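Local coordinates for protein dual specificity phosphatase 28 (Homo sapiens, PDB 5Y15) that acts as an atypical dual-specificity phosphatase, cleaving a synthetic aryl phosphate in vitro but showing almost no activity toward phosphotyrosine and still less toward phosphothreonine, at residues P38-V41 with L47-G50; V70-Q75 with A132-A137; V89-D94 with L100-P105; A137-H142 with F151-S156. The protein carries 2 engineered substitutions. One frame throughout, in Å; residues are numbered along the deposited sequence.

Overall arrangement
Contact 1 comes first along the chain, then contact 2 with contact 3 nested inside its loop, and contact 4 last. Contact 1 ties the hairpin of strands 40-44 and 47-50 at one edge of the five-stranded mixed sheet. Contact 2 sets the end of strand 66-71, in the same sheet, against helix 130-142; its centre lies about 7 Å from that of contact 3. Contact 4 continues along helix 130-142, sharing Ala137 with contact 2, with centres about 12 Å apart. Contacts 1 and 3, centres about 19 Å apart, fall on opposite sides of the chain's centre. Helix 130-142 thus links sheet and neighbouring helix, with Ser124, engineered at the inferred phosphocysteine position, close to contacts 1 and 2.

Contact 1. Residues P38-V41 with L47-G50; sequences PPLV and LFLG
Pro39 meets the neighbouring strand through its backbone: Pro39 O lies 3.4 Å from Gly50 CA, while its CB points away from the strand and the ring packs on Gln60 of helix 58-63. Leu40 forms a non-hydrogen-bonded antiparallel pair with Gly50, 4.2 Å between Leu40 CA and Gly50 CA, and Leu40 CA also lies 3.3 Å from Leu49 O. Chi1 of 62° sets Leu40 CG between its own N and carbonyl carbon, and the side chain crosses that of Phe48 obliquely, with Leu40 CD1 3.9 Å from Phe48 CD2. Val41 pairs with Leu49 through two backbone hydrogen bonds. Val41 N to Leu49 O is 2.9 Å with 156° at the hydrogen, and Leu49 N returns an equally long bond to Val41 O. That carbonyl also approaches Phe48 CA at 3.1 Å, a CA-H...O contact. Val41 and Leu49 project to the face packed by helix 147-157, Leu40 to that met by helix 58-63. The alternating pair types show antiparallel pairing, and the short link between the strands makes it a beta hairpin at the edge of the tyrosine-phosphatase sheet; its inner strand bonds to strand 119-123, which leads to Ser124, engineered at the inferred phosphocysteine position.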
loop_
_atom_site.group_PDB
_atom_site.type_symbol
_atom_site.label_atom_id
_atom_site.label_comp_id
_atom_site.label_asym_id
_atom_site.label_seq_id
_atom_site.Cartn_x
_atom_site.Cartn_y
_atom_site.Cartn_z
ATOM N N PRO A 38 17.673 -10.150 -14.873
ATOM C CA PRO A 38 16.648 -9.541 -15.729
ATOM C C PRO A 38 15.920 -8.413 -15.017
ATOM O O PRO A 38 16.088 -8.275 -13.801
ATOM C CB PRO A 38 15.690 -10.712 -16.017
ATOM C CG PRO A 38 16.476 -11.944 -15.703
ATOM C CD PRO A 38 17.334 -11.545 -14.547
ATOM N N PRO A 39 15.123 -7.622 -15.758
ATOM C CA PRO A 39 14.310 -6.587 -15.105
ATOM C C PRO A 39 13.474 -7.145 -13.959
ATOM O O PRO A 39 13.608 -6.668 -12.825
ATOM C CB PRO A 39 13.427 -6.053 -16.244
ATOM C CG PRO A 39 13.486 -7.106 -17.321
ATOM C CD PRO A 39 14.877 -7.665 -17.211
ATOM N N LEU A 40 12.636 -8.154 -14.217
ATOM C CA LEU A 40 11.784 -8.700 -13.169
ATOM C C LEU A 40 11.738 -10.223 -13.253
ATOM O O LEU A 40 11.945 -10.826 -14.308
ATOM C CB LEU A 40 10.371 -8.105 -13.225
ATOM C CG LEU A 40 9.466 -8.287 -14.441
ATOM C CD1 LEU A 40 8.913 -9.685 -14.498
ATOM C CD2 LEU A 40 8.334 -7.304 -14.348
ATOM N N VAL A 41 11.429 -10.834 -12.113
ATOM C CA VAL A 41 11.447 -12.277 -11.921
ATOM C C VAL A 41 10.152 -12.714 -11.247
ATOM O O VAL A 41 9.669 -12.052 -10.318
ATOM C CB VAL A 41 12.641 -12.703 -11.051
ATOM C CG1 VAL A 41 12.558 -14.167 -10.819
ATOM C CG2 VAL A 41 13.937 -12.350 -11.708
ATOM N N LEU A 47 3.361 -13.034 -7.784
ATOM C CA LEU A 47 4.388 -12.327 -7.028
ATOM C C LEU A 47 5.670 -12.212 -7.844
ATOM O O LEU A 47 6.299 -13.232 -8.143
ATOM C CB LEU A 47 4.673 -13.072 -5.722
ATOM C CG LEU A 47 5.839 -12.520 -4.919
ATOM C CD1 LEU A 47 5.422 -11.167 -4.296
ATOM C CD2 LEU A 47 6.309 -13.551 -3.877
ATOM N N PHE A 48 6.073 -10.980 -8.180
ATOM C CA PHE A 48 7.304 -10.709 -8.922
ATOM C C PHE A 48 8.222 -9.770 -8.148
ATOM O O PHE A 48 7.763 -8.840 -7.485
ATOM C CB PHE A 48 7.027 -10.061 -10.274
ATOM C CG PHE A 48 6.130 -10.861 -11.151
ATOM C CD1 PHE A 48 4.750 -10.780 -11.007
ATOM C CD2 PHE A 48 6.659 -11.714 -12.109
ATOM C CE1 PHE A 48 3.913 -11.515 -11.820
ATOM C CE2 PHE A 48 5.823 -12.460 -12.931
ATOM C CZ PHE A 48 4.447 -12.360 -12.785
ATOM N N LEU A 49 9.524 -9.988 -8.305
ATOM C CA LEU A 49 10.572 -9.186 -7.708
ATOM C C LEU A 49 11.306 -8.459 -8.832
ATOM O O LEU A 49 11.435 -8.987 -9.940
ATOM C CB LEU A 49 11.545 -10.073 -6.922
ATOM C CG LEU A 49 12.704 -9.422 -6.167
ATOM C CD1 LEU A 49 13.110 -10.319 -5.055
ATOM C CD2 LEU A 49 13.914 -9.108 -7.047
ATOM N N GLY A 50 11.780 -7.239 -8.563
ATOM C CA GLY A 50 12.459 -6.505 -9.618
ATOM C C GLY A 50 13.460 -5.477 -9.131
ATOM O O GLY A 50 13.466 -5.066 -7.968
#

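Contact 2. Residues V70-Q75 with A132-A137; sequences VNVSRQ and AAVCTA
Val134 carries the helix side of the contact with Val70 and Val72. At Ala132 the carbonyl oxygen starts a regular turn and accepts two bonds. Val134, two residues on, points at the strand end; chi1 of 171° places CG1 anti to the backbone N and CG2 anti to the carbonyl carbon, so that CG1 faces Val70 and CG2 faces Val72. The latter pair meets tip to tip: Val134 CG2 is 3.8 Å from Val72 CG2 and 3.9 Å from Val72 CG1. The former is looser, Val134 CG1 to Val70 CG1 being 4.5 Å. Val122 of the adjacent strand 119-123 touches all three valines, and Met110 of helix 100-115 touches Val70 and Val134. At Thr136 the helix gains a side-chain bond: Thr136 OG1 donates to Ala132 O at 2.7 Å, while Thr136 N reaches the same oxygen at 2.9 Å from the opposite face of the carbonyl plane. Helix 130-142 packs on the central sheet just after the phosphate-binding loop, as in protein tyrosine phosphatases, and the Val72 side chain is about 5 Å from that of Ser124, engineered at the inferred phosphocysteine position. The chemistry is purely apolar: three buried valines hold strand end and helix together by dispersion and exclusion of water, while nearby polar groups bond within their own segment (Thr136) or outside the contact, as Asn71 does to Glu86 and Arg74 to Glu97.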
loop_
_atom_site.group_PDB
_atom_site.type_symbol
_atom_site.label_atom_id
_atom_site.label_comp_id
_atom_site.label_asym_id
_atom_site.label_seq_id
_atom_site.Cartn_x
_atom_site.Cartn_y
_atom_site.Cartn_z
ATOM N N VAL A 70 5.141 -2.454 -5.249
ATOM C CA VAL A 70 5.651 -2.163 -3.919
ATOM C C VAL A 70 7.060 -1.644 -4.113
ATOM O O VAL A 70 7.974 -2.418 -4.431
ATOM C CB VAL A 70 5.632 -3.388 -2.995
ATOM C CG1 VAL A 70 6.132 -3.002 -1.583
ATOM C CG2 VAL A 70 4.222 -4.015 -2.933
ATOM N N ASN A 71 7.234 -0.343 -3.894
ATOM C CA ASN A 71 8.501 0.364 -4.098
ATOM C C ASN A 71 9.155 0.417 -2.731
ATOM O O ASN A 71 8.759 1.215 -1.885
ATOM C CB ASN A 71 8.208 1.751 -4.673
ATOM C CG ASN A 71 9.467 2.594 -4.981
ATOM O OD1 ASN A 71 10.592 2.288 -4.578
ATOM N ND2 ASN A 71 9.245 3.693 -5.682
ATOM N N VAL A 72 10.122 -0.461 -2.485
ATOM C CA VAL A 72 10.784 -0.521 -1.167
ATOM C C VAL A 72 12.020 0.361 -1.257
ATOM O O VAL A 72 13.159 -0.095 -1.433
ATOM C CB VAL A 72 11.112 -1.960 -0.758
ATOM C CG1 VAL A 72 11.347 -2.039 0.759
ATOM C CG2 VAL A 72 9.995 -2.931 -1.215
ATOM N N SER A 73 11.817 1.668 -1.071
ATOM C CA SER A 73 12.930 2.611 -1.085
ATOM C C SER A 73 12.425 3.983 -0.697
ATOM O O SER A 73 11.231 4.269 -0.762
ATOM C CB SER A 73 13.583 2.716 -2.461
ATOM O OG SER A 73 12.736 3.485 -3.280
ATOM N N ARG A 74 13.371 4.867 -0.398
ATOM C CA ARG A 74 13.002 6.237 -0.100
ATOM C C ARG A 74 13.082 7.119 -1.322
ATOM O O ARG A 74 12.308 8.074 -1.421
ATOM C CB ARG A 74 13.916 6.805 0.985
ATOM C CG ARG A 74 13.796 6.086 2.304
ATOM C CD ARG A 74 14.651 6.780 3.330
ATOM N NE ARG A 74 14.629 6.123 4.631
ATOM C CZ ARG A 74 13.912 6.560 5.658
ATOM N NH1 ARG A 74 13.148 7.635 5.511
ATOM N NH2 ARG A 74 13.947 5.923 6.822
ATOM N N GLN A 75 13.896 6.745 -2.315
ATOM C CA GLN A 75 14.207 7.661 -3.399
ATOM C C GLN A 75 14.045 7.051 -4.771
ATOM O O GLN A 75 14.290 7.759 -5.748
ATOM C CB GLN A 75 15.675 8.132 -3.315
ATOM C CG GLN A 75 16.143 8.738 -2.009
ATOM C CD GLN A 75 15.311 9.908 -1.569
ATOM O OE1 GLN A 75 14.619 10.534 -2.377
ATOM N NE2 GLN A 75 15.385 10.231 -0.280
ATOM N N ALA A 132 13.817 -8.223 -1.789
ATOM C CA ALA A 132 13.905 -9.637 -1.467
ATOM C C ALA A 132 13.370 -9.893 -0.072
ATOM O O ALA A 132 12.706 -10.913 0.169
ATOM C CB ALA A 132 15.350 -10.124 -1.583
ATOM N N ALA A 133 13.658 -8.973 0.855
ATOM C CA ALA A 133 13.149 -9.102 2.214
ATOM C C ALA A 133 11.630 -9.020 2.234
ATOM O O ALA A 133 10.975 -9.820 2.906
ATOM C CB ALA A 133 13.750 -8.021 3.112
ATOM N N VAL A 134 11.050 -8.072 1.489
ATOM C CA VAL A 134 9.586 -7.957 1.478
ATOM C C VAL A 134 8.946 -9.190 0.834
ATOM O O VAL A 134 7.927 -9.705 1.319
ATOM C CB VAL A 134 9.152 -6.658 0.775
ATOM C CG1 VAL A 134 7.647 -6.655 0.562
ATOM C CG2 VAL A 134 9.568 -5.431 1.602
ATOM N N CYS A 135 9.521 -9.684 -0.271
ATOM C CA CYS A 135 8.985 -10.912 -0.874
ATOM C C CYS A 135 9.037 -12.077 0.112
ATOM O O CYS A 135 8.072 -12.846 0.249
ATOM C CB CYS A 135 9.761 -11.259 -2.146
ATOM S SG CYS A 135 9.258 -10.242 -3.524
ATOM N N THR A 136 10.156 -12.213 0.819
ATOM C CA THR A 136 10.282 -13.282 1.795
ATOM C C THR A 136 9.213 -13.176 2.879
ATOM O O THR A 136 8.509 -14.159 3.192
ATOM C CB THR A 136 11.673 -13.214 2.405
ATOM O OG1 THR A 136 12.630 -13.289 1.351
ATOM C CG2 THR A 136 11.902 -14.337 3.380
ATOM N N ALA A 137 9.079 -11.986 3.468
ATOM C CA ALA A 137 8.078 -11.790 4.510
ATOM C C ALA A 137 6.672 -12.067 3.985
ATOM O O ALA A 137 5.807 -12.574 4.718
ATOM C CB ALA A 137 8.206 -10.376 5.092
#

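Contact 3. Residues V89-D94 with L100-P105; sequences VPVFDD and LAHLEP
Within 100-105, His102 alone meets the loop, and it touches Val89, Pro90 and Val91 in turn. The apolar contacts come first. Val89 CG1 packs at the root of the side chain, 3.6 Å from His102 CB and 3.7 Å from His102 CG, and Val91 CG1 is a looser neighbour at 4.2 Å from His102 CD2. Both valines run past the histidine in the opposite direction. With chi1 at -62°, the His102 ring lies beside its own backbone N, anti to the carbonyl carbon, which directs the ring toward the loop. A CH-pi interaction follows: Pro90 CD is 4.2 Å from the centroid of the His102 ring and 29° off the ring normal, so it sits off-centre, and the two side chains cross at about a right angle. The polar link is indirect and tentative. A water lies in the His102 ring plane at its edge, 2.9 Å from His102 NE2, and also close to Pro90 O, a bond whose shortness makes it doubtful. In the assembly, Gly83 and Val84 of the second subunit pack on His102 and Pro90. Further along the loop Val91 O accepts a bond from Arg130, the first residue of helix 130-142. The His102 packing joins residues 100-105 to the segment after strand 85-88, which is probably the counterpart of the general-acid loop of dual-specificity phosphatases, beside the signature phosphate-binding loop.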
loop_
_atom_site.group_PDB
_atom_site.type_symbol
_atom_site.label_atom_id
_atom_site.label_comp_id
_atom_site.label_asym_id
_atom_site.label_seq_id
_atom_site.Cartn_x
_atom_site.Cartn_y
_atom_site.Cartn_z
ATOM N N VAL A 89 7.437 1.891 0.514
ATOM C CA VAL A 89 7.907 1.499 1.837
ATOM C C VAL A 89 9.241 2.195 2.042
ATOM O O VAL A 89 10.259 1.744 1.509
ATOM C CB VAL A 89 8.001 -0.033 1.937
ATOM C CG1 VAL A 89 8.528 -0.500 3.295
ATOM C CG2 VAL A 89 6.641 -0.599 1.695
ATOM N N PRO A 90 9.267 3.302 2.776
ATOM C CA PRO A 90 10.435 4.195 2.763
ATOM C C PRO A 90 11.577 3.747 3.645
ATOM O O PRO A 90 11.607 4.079 4.837
ATOM C CB PRO A 90 9.866 5.533 3.253
ATOM C CG PRO A 90 8.606 5.223 3.951
ATOM C CD PRO A 90 8.222 3.768 3.697
ATOM N N VAL A 91 12.503 2.970 3.094
ATOM C CA VAL A 91 13.698 2.575 3.824
ATOM C C VAL A 91 14.869 2.622 2.865
ATOM O O VAL A 91 14.725 2.377 1.662
ATOM C CB VAL A 91 13.603 1.156 4.472
ATOM C CG1 VAL A 91 12.598 1.115 5.593
ATOM C CG2 VAL A 91 13.263 0.082 3.409
ATOM N N PHE A 92 16.032 2.976 3.402
ATOM C CA PHE A 92 17.252 2.782 2.646
ATOM C C PHE A 92 17.680 1.331 2.819
ATOM O O PHE A 92 17.276 0.640 3.757
ATOM C CB PHE A 92 18.401 3.686 3.135
ATOM C CG PHE A 92 18.252 5.158 2.796
ATOM C CD1 PHE A 92 18.164 5.587 1.482
ATOM C CD2 PHE A 92 18.258 6.105 3.800
ATOM C CE1 PHE A 92 18.048 6.939 1.176
ATOM C CE2 PHE A 92 18.146 7.472 3.509
ATOM C CZ PHE A 92 18.037 7.883 2.192
ATOM N N ASP A 93 18.548 0.874 1.928
ATOM C CA ASP A 93 19.083 -0.472 2.078
ATOM C C ASP A 93 20.179 -0.408 3.138
ATOM O O ASP A 93 21.378 -0.400 2.856
ATOM C CB ASP A 93 19.588 -1.006 0.746
ATOM C CG ASP A 93 20.117 -2.424 0.860
ATOM O OD1 ASP A 93 20.010 -2.999 1.964
ATOM O OD2 ASP A 93 20.645 -2.943 -0.146
ATOM N N ASP A 94 19.741 -0.330 4.391
ATOM C CA ASP A 94 20.679 -0.112 5.458
ATOM C C ASP A 94 20.269 -0.951 6.654
ATOM O O ASP A 94 19.081 -0.982 7.021
ATOM C CB ASP A 94 20.710 1.397 5.810
ATOM C CG ASP A 94 21.712 1.748 6.888
ATOM O OD1 ASP A 94 21.673 1.179 7.996
ATOM O OD2 ASP A 94 22.577 2.601 6.606
ATOM N N LEU A 100 10.973 -4.073 9.465
ATOM C CA LEU A 100 9.992 -4.905 10.152
ATOM C C LEU A 100 8.692 -4.151 10.438
ATOM O O LEU A 100 7.599 -4.697 10.251
ATOM C CB LEU A 100 10.619 -5.439 11.442
ATOM C CG LEU A 100 9.835 -6.384 12.348
ATOM C CD1 LEU A 100 9.419 -7.617 11.604
ATOM C CD2 LEU A 100 10.716 -6.808 13.507
ATOM N N ALA A 101 8.787 -2.872 10.822
ATOM C CA ALA A 101 7.592 -2.125 11.196
ATOM C C ALA A 101 6.607 -2.004 10.045
ATOM O O ALA A 101 5.401 -1.855 10.273
ATOM C CB ALA A 101 7.974 -0.733 11.693
ATOM N N HIS A 102 7.099 -2.041 8.812
ATOM C CA HIS A 102 6.266 -1.912 7.629
ATOM C C HIS A 102 5.757 -3.261 7.095
ATOM O O HIS A 102 4.968 -3.266 6.139
ATOM C CB HIS A 102 7.052 -1.219 6.511
ATOM C CG HIS A 102 7.503 0.178 6.824
ATOM N ND1 HIS A 102 6.656 1.265 6.793
ATOM C CD2 HIS A 102 8.736 0.675 7.098
ATOM C CE1 HIS A 102 7.338 2.366 7.067
ATOM N NE2 HIS A 102 8.605 2.039 7.246
ATOM N N LEU A 103 6.264 -4.391 7.606
ATOM C CA LEU A 103 6.002 -5.695 6.973
ATOM C C LEU A 103 4.518 -6.068 6.981
ATOM O O LEU A 103 3.916 -6.311 5.925
ATOM C CB LEU A 103 6.834 -6.795 7.639
ATOM C CG LEU A 103 8.332 -6.695 7.309
ATOM C CD1 LEU A 103 9.148 -7.797 7.949
ATOM C CD2 LEU A 103 8.543 -6.714 5.805
ATOM N N GLU A 104 3.913 -6.140 8.162
ATOM C CA GLU A 104 2.505 -6.532 8.251
ATOM C C GLU A 104 1.611 -5.664 7.369
ATOM O O GLU A 104 0.847 -6.221 6.557
ATOM C CB GLU A 104 2.097 -6.524 9.736
ATOM C CG GLU A 104 0.831 -7.290 10.057
ATOM C CD GLU A 104 0.818 -8.665 9.488
ATOM O OE1 GLU A 104 1.829 -9.383 9.626
ATOM O OE2 GLU A 104 -0.206 -9.025 8.866
ATOM N N PRO A 105 1.694 -4.332 7.413
ATOM C CA PRO A 105 0.863 -3.511 6.510
ATOM C C PRO A 105 1.216 -3.621 5.026
ATOM O O PRO A 105 0.355 -3.339 4.176
ATOM C CB PRO A 105 1.118 -2.082 7.012
ATOM C CG PRO A 105 1.619 -2.253 8.395
ATOM C CD PRO A 105 2.387 -3.508 8.422
HETATM O O HOH W 1 10.839 3.895 7.196
#

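Contact 4. Residues A137-H142 with F151-S156; sequences AYLMRH and FQMVKS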
loop_
_atom_site.group_PDB
_atom_site.type_symbol
_atom_site.label_atom_id
_atom_site.label_comp_id
_atom_site.label_asym_id
_atom_site.label_seq_id
_atom_site.Cartn_x
_atom_site.Cartn_y
_atom_site.Cartn_z
ATOM N N ALA A 137 9.079 -11.986 3.468
ATOM C CA ALA A 137 8.078 -11.790 4.510
ATOM C C ALA A 137 6.672 -12.067 3.985
ATOM O O ALA A 137 5.807 -12.574 4.718
ATOM C CB ALA A 137 8.206 -10.376 5.092
ATOM N N TYR A 138 6.405 -11.708 2.733
ATOM C CA TYR A 138 5.081 -11.964 2.191
ATOM C C TYR A 138 4.820 -13.463 2.118
ATOM O O TYR A 138 3.731 -13.935 2.480
ATOM C CB TYR A 138 4.907 -11.314 0.814
ATOM C CG TYR A 138 3.610 -11.742 0.162
ATOM C CD1 TYR A 138 2.407 -11.141 0.509
ATOM C CD2 TYR A 138 3.576 -12.801 -0.739
ATOM C CE1 TYR A 138 1.214 -11.546 -0.060
ATOM C CE2 TYR A 138 2.373 -13.233 -1.300
ATOM C CZ TYR A 138 1.204 -12.607 -0.952
ATOM O OH TYR A 138 0.022 -13.027 -1.517
ATOM N N LEU A 139 5.813 -14.229 1.660
ATOM C CA LEU A 139 5.621 -15.669 1.572
ATOM C C LEU A 139 5.426 -16.289 2.949
ATOM O O LEU A 139 4.635 -17.228 3.107
ATOM C CB LEU A 139 6.796 -16.311 0.846
ATOM C CG LEU A 139 6.901 -15.872 -0.612
ATOM C CD1 LEU A 139 8.148 -16.485 -1.209
ATOM C CD2 LEU A 139 5.656 -16.339 -1.367
ATOM N N MET A 140 6.117 -15.768 3.963
ATOM C CA MET A 140 5.930 -16.308 5.304
ATOM C C MET A 140 4.549 -15.981 5.853
ATOM O O MET A 140 3.907 -16.831 6.481
ATOM C CB MET A 140 6.975 -15.736 6.258
ATOM C CG MET A 140 8.284 -16.472 6.311
ATOM S SD MET A 140 9.367 -15.583 7.453
ATOM C CE MET A 140 9.820 -14.308 6.421
ATOM N N ARG A 141 4.098 -14.742 5.655
ATOM C CA ARG A 141 2.901 -14.233 6.320
ATOM C C ARG A 141 1.611 -14.720 5.661
ATOM O O ARG A 141 0.622 -14.971 6.360
ATOM C CB ARG A 141 2.958 -12.708 6.365
ATOM C CG ARG A 141 1.687 -12.016 6.813
ATOM C CD ARG A 141 1.310 -12.394 8.250
ATOM N NE ARG A 141 0.116 -11.674 8.689
ATOM C CZ ARG A 141 -1.124 -12.147 8.566
ATOM N NH1 ARG A 141 -1.335 -13.340 8.024
ATOM N NH2 ARG A 141 -2.154 -11.424 8.986
ATOM N N HIS A 142 1.579 -14.843 4.326
ATOM C CA HIS A 142 0.332 -15.162 3.637
ATOM C C HIS A 142 0.359 -16.437 2.805
ATOM O O HIS A 142 -0.689 -16.834 2.277
ATOM C CB HIS A 142 -0.116 -13.987 2.761
ATOM C CG HIS A 142 -0.605 -12.818 3.552
ATOM N ND1 HIS A 142 0.069 -11.616 3.610
ATOM C CD2 HIS A 142 -1.693 -12.678 4.346
ATOM C CE1 HIS A 142 -0.595 -10.777 4.388
ATOM N NE2 HIS A 142 -1.669 -11.399 4.847
ATOM N N PHE A 151 12.644 -17.777 1.875
ATOM C CA PHE A 151 13.821 -17.185 1.268
ATOM C C PHE A 151 14.362 -18.086 0.171
ATOM O O PHE A 151 14.810 -17.585 -0.861
ATOM C CB PHE A 151 14.911 -16.885 2.290
ATOM C CG PHE A 151 16.087 -16.200 1.674
ATOM C CD1 PHE A 151 15.925 -14.943 1.094
ATOM C CD2 PHE A 151 17.336 -16.798 1.641
ATOM C CE1 PHE A 151 16.989 -14.286 0.485
ATOM C CE2 PHE A 151 18.412 -16.147 1.048
ATOM C CZ PHE A 151 18.234 -14.885 0.456
ATOM N N GLN A 152 14.295 -19.419 0.356
ATOM C CA GLN A 152 14.765 -20.321 -0.695
ATOM C C GLN A 152 14.037 -20.063 -2.004
ATOM O O GLN A 152 14.654 -20.033 -3.073
ATOM C CB GLN A 152 14.593 -21.788 -0.274
ATOM C CG GLN A 152 15.117 -22.764 -1.315
ATOM C CD GLN A 152 14.318 -24.073 -1.354
ATOM O OE1 GLN A 152 14.784 -25.118 -0.887
ATOM N NE2 GLN A 152 13.111 -24.015 -1.915
ATOM N N MET A 153 12.726 -19.839 -1.945
ATOM C CA MET A 153 12.017 -19.468 -3.163
ATOM C C MET A 153 12.533 -18.148 -3.730
ATOM O O MET A 153 12.757 -18.027 -4.943
ATOM C CB MET A 153 10.524 -19.363 -2.898
ATOM C CG MET A 153 9.837 -20.684 -2.659
ATOM S SD MET A 153 8.109 -20.268 -2.744
ATOM C CE MET A 153 7.942 -20.108 -4.516
ATOM N N VAL A 154 12.739 -17.144 -2.877
ATOM C CA VAL A 154 13.192 -15.859 -3.410
ATOM C C VAL A 154 14.556 -16.020 -4.076
ATOM O O VAL A 154 14.763 -15.595 -5.218
ATOM C CB VAL A 154 13.205 -14.786 -2.305
ATOM C CG1 VAL A 154 13.880 -13.476 -2.813
ATOM C CG2 VAL A 154 11.779 -14.484 -1.837
ATOM N N LYS A 155 15.499 -16.663 -3.380
ATOM C CA LYS A 155 16.847 -16.860 -3.918
ATOM C C LYS A 155 16.847 -17.709 -5.192
ATOM O O LYS A 155 17.661 -17.468 -6.092
ATOM C CB LYS A 155 17.751 -17.490 -2.853
ATOM C CG LYS A 155 19.225 -17.554 -3.257
ATOM C CD LYS A 155 20.084 -16.660 -2.381
ATOM C CE LYS A 155 21.553 -16.734 -2.777
ATOM N NZ LYS A 155 22.147 -15.353 -2.927
ATOM N N SER A 156 15.955 -18.699 -5.292
ATOM C CA SER A 156 15.890 -19.484 -6.519
ATOM C C SER A 156 15.361 -18.642 -7.668
ATOM O O SER A 156 15.800 -18.801 -8.816
ATOM C CB SER A 156 14.999 -20.726 -6.330
ATOM O OG SER A 156 15.602 -21.720 -5.504
#
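The packing of two successive helices of the phosphatase domain, 130-142 and 147-157, turns here on Leu139 of the first, which meets Met153 and Val154 of the second. A single methyl does the touching. Leu139 CD1 lies 4.1 Å from Met153 SD and 4.1 Å from Met153 CB, and Leu139 CD1 to Val154 CG2 is 4.2 Å. Leu139 is extended at chi2 (176°), which carries CD1 outward from the helix to reach these partners. Met153 bends at its last torsion, chi3 76°, and crosses Leu139 at about a right angle. In this helical half of the fold the interface is apolar, with 113 Å² buried and no hydrogen bond across it; Leu145, in the connecting loop, packs on both Leu139 and Met153. Leu139 CD2, the other methyl, turns to the sheet and meets Leu47. Val154 also packs against Ala132, Cys135 and Thr136 in the earlier turns of the first helix. Within the second helix, Ser156 OG bonds to Gln152 O at 3.1 Å, and Ser156 N comes to the same oxygen from the opposite face of its plane at 2.9 Å.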